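Local coordinates for fimbriae-associated protein FAP1 (Streptococcus parasanguinis, PDB 2X12) that is a serine-rich, cell-wall-anchored fimbrial adhesin that probably mediates the pH-modulated attachment of the bacterium and its biofilm formation, at residues Thr213-Tyr218 / Ala292-Ser297; Tyr302-Lys307 / Ile322-Gly327. All blocks are in the same frame, centred on the assembly; numbering follows the deposited sequence.

Both contacts draw on the chain around strand 287-295, and their centres lie about 11 Å apart. Interaction 1 joins that strand to strand 212-220 inside the large antiparallel sheet; interaction 2 uses the loop that leaves the same strand, pinned to the segment that leads back into the sheet at 327-328. Along the sequence interaction 1 closes before interaction 2 opens, yet they touch in space. Tyr218 packs its CB against the backbone O of Glu303 (3.2 Å) and its ring edge-to-face with Tyr302, while Thr295 CG2 lies 3.7 Å from Ser326 O. The loop pair thus covers part of the strand pair.

Interaction 1 (Thr213-Tyr218 / Ala292-Ser297); sequences TYTGIY and AATTLS
With CG anti to its own carbonyl carbon (chi1 -81°), Tyr214 turns its ring so that the CE1 edge meets Ser297 O nearly in the ring plane, at 3.6 Å. On the facing strand Thr295 holds OG1 between its backbone N and carbonyl carbon (chi1 58°), which brings the hydroxyl to 3.5 Å from Tyr214 CB; its hydrogen bond goes to Asp298 O, just past the strand end. These two side chains form a cross-strand pair on the face that also carries Ala293.

The backbones run antiparallel, their axes 4.7 Å apart at closest approach. Tyr214 and Thr295 make one hydrogen-bonded pair, with Tyr214 N to Thr295 O at 3.1 Å and almost straight, and Thr295 N returning a bond to Tyr214 O. Gly216 and Ala293 make the next, Gly216 N reaching Ala293 O at 2.9 Å and Ala293 N reaching Gly216 O at 2.8 Å. Strand 254-263 flanks 212-220 on its other edge, bonding to Thr213, Thr215 and Ile217.

The other face presents two non-hydrogen-bonded pairs. Thr215 and Thr294 each bring the methyl CG2 near a carbonyl oxygen of the facing strand, Thr215 CG2 standing 3.7 Å from Ala293 O and Thr294 CG2 close to Tyr214 O, while Thr294 OG1 is hydrogen-bonded to Tyr197 OH. Beside them Ile217 swings CD1 back to Ala292, 4.4 Å from its CB. Ile217 and Ala292 both pack on Ile270, Thr215 touches His268 and Tyr197, and Ala292 also meets Tyr197. This face therefore lies against the sheet that contains strands 190-197 and 268-276: an antiparallel strand pair packed against a second sheet, consistent with a beta-sandwich.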
loop_
_atom_site.group_PDB
_atom_site.type_symbol
_atom_site.label_atom_id
_atom_site.label_comp_id
_atom_site.label_asym_id
_atom_site.label_seq_id
_atom_site.Cartn_x
_atom_site.Cartn_y
_atom_site.Cartn_z
ATOM N N THR A 213 -3.234 -17.996 4.912
ATOM C CA THR A 213 -3.503 -16.616 4.607
ATOM C C THR A 213 -2.964 -16.148 3.273
ATOM O O THR A 213 -1.966 -16.668 2.760
ATOM C CB THR A 213 -2.931 -15.697 5.699
ATOM O OG1 THR A 213 -1.504 -15.718 5.654
ATOM C CG2 THR A 213 -3.392 -16.201 7.057
ATOM N N TYR A 214 -3.658 -15.155 2.729
ATOM C CA TYR A 214 -3.245 -14.481 1.530
ATOM C C TYR A 214 -2.905 -13.028 1.833
ATOM O O TYR A 214 -3.589 -12.383 2.632
ATOM C CB TYR A 214 -4.361 -14.484 0.517
ATOM C CG TYR A 214 -4.482 -15.748 -0.245
ATOM C CD1 TYR A 214 -5.430 -16.659 0.091
ATOM C CD2 TYR A 214 -3.667 -16.029 -1.315
ATOM C CE1 TYR A 214 -5.576 -17.847 -0.601
ATOM C CE2 TYR A 214 -3.802 -17.229 -2.034
ATOM C CZ TYR A 214 -4.782 -18.131 -1.649
ATOM O OH TYR A 214 -5.028 -19.332 -2.231
ATOM N N THR A 215 -1.905 -12.486 1.155
ATOM C CA THR A 215 -1.623 -11.075 1.282
ATOM C C THR A 215 -1.892 -10.381 -0.040
ATOM O O THR A 215 -1.805 -11.002 -1.107
ATOM C CB THR A 215 -0.198 -10.909 1.761
ATOM O OG1 THR A 215 -0.077 -11.594 3.043
ATOM C CG2 THR A 215 0.182 -9.440 1.857
ATOM N N GLY A 216 -2.263 -9.114 0.011
ATOM C CA GLY A 216 -2.530 -8.401 -1.205
ATOM C C GLY A 216 -2.152 -6.953 -1.077
ATOM O O GLY A 216 -2.139 -6.426 0.048
ATOM N N ILE A 217 -1.895 -6.301 -2.226
ATOM C CA ILE A 217 -1.556 -4.877 -2.283
ATOM C C ILE A 217 -2.450 -4.255 -3.308
ATOM O O ILE A 217 -2.501 -4.701 -4.427
ATOM C CB ILE A 217 -0.105 -4.719 -2.678
ATOM C CG1 ILE A 217 0.350 -3.260 -2.617
ATOM C CG2 ILE A 217 0.123 -5.323 -4.029
ATOM C CD1 ILE A 217 0.258 -2.655 -1.247
ATOM N N TYR A 218 -3.229 -3.271 -2.909
ATOM C CA TYR A 218 -4.056 -2.553 -3.873
ATOM C C TYR A 218 -3.223 -1.368 -4.265
ATOM O O TYR A 218 -2.704 -0.699 -3.398
ATOM C CB TYR A 218 -5.322 -2.064 -3.222
ATOM C CG TYR A 218 -6.049 -1.005 -4.002
ATOM C CD1 TYR A 218 -7.007 -1.318 -4.940
ATOM C CD2 TYR A 218 -5.804 0.323 -3.782
ATOM C CE1 TYR A 218 -7.697 -0.310 -5.648
ATOM C CE2 TYR A 218 -6.474 1.309 -4.465
ATOM C CZ TYR A 218 -7.414 1.000 -5.400
ATOM O OH TYR A 218 -8.042 2.046 -6.062
ATOM N N ALA A 292 -2.038 -2.367 1.805
ATOM C CA ALA A 292 -1.731 -3.768 2.059
ATOM C C ALA A 292 -2.927 -4.387 2.761
ATOM O O ALA A 292 -3.507 -3.735 3.638
ATOM C CB ALA A 292 -0.458 -3.892 2.930
ATOM N N ALA A 293 -3.332 -5.603 2.387
ATOM C CA ALA A 293 -4.379 -6.283 3.167
ATOM C C ALA A 293 -4.013 -7.709 3.377
ATOM O O ALA A 293 -3.247 -8.229 2.609
ATOM C CB ALA A 293 -5.682 -6.212 2.496
ATOM N N THR A 294 -4.550 -8.318 4.425
ATOM C CA THR A 294 -4.543 -9.743 4.585
ATOM C C THR A 294 -5.960 -10.292 4.468
ATOM O O THR A 294 -6.905 -9.629 4.895
ATOM C CB THR A 294 -4.029 -10.100 5.964
ATOM O OG1 THR A 294 -2.598 -9.851 6.057
ATOM C CG2 THR A 294 -4.313 -11.518 6.225
ATOM N N THR A 295 -6.129 -11.480 3.877
ATOM C CA THR A 295 -7.364 -12.251 4.059
ATOM C C THR A 295 -7.080 -13.608 4.671
ATOM O O THR A 295 -6.130 -14.224 4.332
ATOM C CB THR A 295 -8.154 -12.520 2.784
ATOM O OG1 THR A 295 -7.337 -13.218 1.875
ATOM C CG2 THR A 295 -8.629 -11.284 2.167
ATOM N N LEU A 296 -7.973 -14.085 5.520
ATOM C CA LEU A 296 -7.795 -15.306 6.249
ATOM C C LEU A 296 -7.978 -16.527 5.406
ATOM O O LEU A 296 -7.430 -17.552 5.754
ATOM C CB LEU A 296 -8.759 -15.347 7.410
ATOM C CG LEU A 296 -8.498 -14.128 8.318
ATOM C CD1 LEU A 296 -9.318 -14.122 9.602
ATOM C CD2 LEU A 296 -7.045 -14.040 8.687
ATOM N N SER A 297 -8.723 -16.480 4.306
ATOM C CA SER A 297 -8.814 -17.711 3.504
ATOM C C SER A 297 -9.005 -17.522 2.039
ATOM O O SER A 297 -8.553 -18.358 1.284
ATOM C CB SER A 297 -9.943 -18.598 3.997
ATOM O OG SER A 297 -11.074 -18.413 3.181
#

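Interaction 2 (Tyr302-Lys307 / Ile322-Gly327); sequences YEDGSK and IANDSG
Glu303 and Asn324 bring two irregular segments together, their CA atoms 6.0 Å apart. At the other end Lys307 O accepts from Ile322 N at 3.2 Å, the donor standing well above the carbonyl plane, at the open end of the two-stranded hairpin 307-311/318-322.

The Glu303 chain, bent at chi2 (-62°), turns its carboxylate toward the backbone N-H groups of 324-327. OE1 takes Asn324 N at 2.7 Å in a nearly straight bond and OE2 takes Asp325 N at 3.2 Å, both through syn lone pairs. Two consecutive backbone N-H groups, with a weak third from Gly327 to OE2, thereby converge on one buried carboxylate.

Asn324 reaches back the other way. Its ND2 donates to Tyr302 O at 2.9 Å and to Asp304 OD1 at 2.8 Å, both partners close to the amide plane, which fixes the amide's rotation. The Asp304 carboxylate stands almost perpendicular to this amide and is met from above its plane. OD1 also accepts from Ser306 N and OG, while OD2 is held by Asn249 and Ser251. The bond from Ser306 N closes an Asx turn, here part of a network of side-chain and backbone hydrogen bonds clamping two loops at the base of a beta-hairpin.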
loop_
_atom_site.group_PDB
_atom_site.type_symbol
_atom_site.label_atom_id
_atom_site.label_comp_id
_atom_site.label_asym_id
_atom_site.label_seq_id
_atom_site.Cartn_x
_atom_site.Cartn_y
_atom_site.Cartn_z
ATOM N N TYR A 302 -10.835 -7.157 -3.008
ATOM C CA TYR A 302 -10.479 -5.857 -3.554
ATOM C C TYR A 302 -10.686 -4.881 -2.440
ATOM O O TYR A 302 -11.806 -4.536 -2.141
ATOM C CB TYR A 302 -11.355 -5.539 -4.753
ATOM C CG TYR A 302 -10.984 -4.339 -5.602
ATOM C CD1 TYR A 302 -10.100 -4.439 -6.643
ATOM C CD2 TYR A 302 -11.595 -3.134 -5.427
ATOM C CE1 TYR A 302 -9.786 -3.356 -7.423
ATOM C CE2 TYR A 302 -11.295 -2.041 -6.234
ATOM C CZ TYR A 302 -10.396 -2.163 -7.218
ATOM O OH TYR A 302 -10.148 -1.073 -8.020
ATOM N N GLU A 303 -9.603 -4.517 -1.772
ATOM C CA GLU A 303 -9.629 -3.574 -0.667
ATOM C C GLU A 303 -8.856 -2.371 -1.144
ATOM O O GLU A 303 -7.630 -2.276 -0.986
ATOM C CB GLU A 303 -9.005 -4.213 0.558
ATOM C CG GLU A 303 -9.729 -5.485 0.999
ATOM C CD GLU A 303 -11.205 -5.246 1.416
ATOM O OE1 GLU A 303 -11.556 -4.047 1.664
ATOM O OE2 GLU A 303 -11.988 -6.255 1.461
ATOM N N ASP A 304 -9.603 -1.539 -1.875
ATOM C CA ASP A 304 -9.241 -0.153 -2.184
ATOM C C ASP A 304 -9.549 0.488 -0.883
ATOM O O ASP A 304 -9.979 -0.231 0.046
ATOM C CB ASP A 304 -10.131 0.415 -3.283
ATOM C CG ASP A 304 -11.629 0.361 -2.948
ATOM O OD1 ASP A 304 -11.977 0.105 -1.782
ATOM O OD2 ASP A 304 -12.480 0.605 -3.865
ATOM N N GLY A 305 -9.407 1.789 -0.747
ATOM C CA GLY A 305 -9.716 2.345 0.576
ATOM C C GLY A 305 -11.033 3.046 0.607
ATOM O O GLY A 305 -11.179 4.067 1.276
ATOM N N SER A 306 -11.998 2.545 -0.140
ATOM C CA SER A 306 -13.107 3.406 -0.478
ATOM C C SER A 306 -14.023 3.675 0.701
ATOM O O SER A 306 -14.691 4.672 0.701
ATOM C CB SER A 306 -13.903 2.832 -1.631
ATOM O OG SER A 306 -14.180 1.477 -1.394
ATOM N N LYS A 307 -14.091 2.772 1.671
ATOM C CA LYS A 307 -14.868 3.003 2.885
ATOM C C LYS A 307 -13.877 3.299 3.962
ATOM O O LYS A 307 -12.813 2.715 3.976
ATOM C CB LYS A 307 -15.658 1.754 3.265
ATOM C CG LYS A 307 -17.008 1.584 2.490
ATOM C CD LYS A 307 -17.356 0.091 2.176
ATOM C CE LYS A 307 -18.652 -0.461 2.857
ATOM N NZ LYS A 307 -18.354 -1.845 3.485
ATOM N N ILE A 322 -12.048 0.833 6.389
ATOM C CA ILE A 322 -13.048 -0.175 6.678
ATOM C C ILE A 322 -13.051 -1.171 5.526
ATOM O O ILE A 322 -13.082 -0.792 4.326
ATOM C CB ILE A 322 -14.442 0.420 6.812
ATOM C CG1 ILE A 322 -14.573 1.206 8.125
ATOM C CG2 ILE A 322 -15.509 -0.684 6.741
ATOM C CD1 ILE A 322 -15.528 2.426 8.051
ATOM N N ALA A 323 -13.047 -2.453 5.869
ATOM C CA ALA A 323 -12.875 -3.442 4.841
ATOM C C ALA A 323 -14.122 -3.450 4.017
ATOM O O ALA A 323 -15.201 -3.182 4.531
ATOM C CB ALA A 323 -12.616 -4.783 5.455
ATOM N N ASN A 324 -13.968 -3.713 2.725
ATOM C CA ASN A 324 -15.121 -3.830 1.834
ATOM C C ASN A 324 -15.855 -5.146 2.124
ATOM O O ASN A 324 -17.068 -5.236 2.047
ATOM C CB ASN A 324 -14.683 -3.731 0.355
ATOM C CG ASN A 324 -14.169 -2.338 -0.016
ATOM O OD1 ASN A 324 -14.606 -1.331 0.548
ATOM N ND2 ASN A 324 -13.221 -2.276 -0.949
ATOM N N ASP A 325 -15.077 -6.158 2.455
ATOM C CA ASP A 325 -15.587 -7.447 2.808
ATOM C C ASP A 325 -14.686 -8.115 3.842
ATOM O O ASP A 325 -14.766 -7.838 5.045
ATOM C CB ASP A 325 -15.680 -8.344 1.557
ATOM C CG ASP A 325 -17.136 -8.665 1.152
ATOM O OD1 ASP A 325 -17.512 -8.225 0.001
ATOM O OD2 ASP A 325 -17.861 -9.346 1.975
ATOM N N SER A 326 -13.787 -8.956 3.341
ATOM C CA SER A 326 -13.177 -10.017 4.120
ATOM C C SER A 326 -11.702 -9.737 4.348
ATOM O O SER A 326 -10.982 -10.543 4.968
ATOM C CB SER A 326 -13.356 -11.336 3.364
ATOM O OG SER A 326 -12.707 -11.222 2.107
ATOM N N GLY A 327 -11.259 -8.609 3.807
ATOM C CA GLY A 327 -9.926 -8.115 4.048
ATOM C C GLY A 327 -9.800 -7.644 5.474
ATOM O O GLY A 327 -10.802 -7.285 6.127
#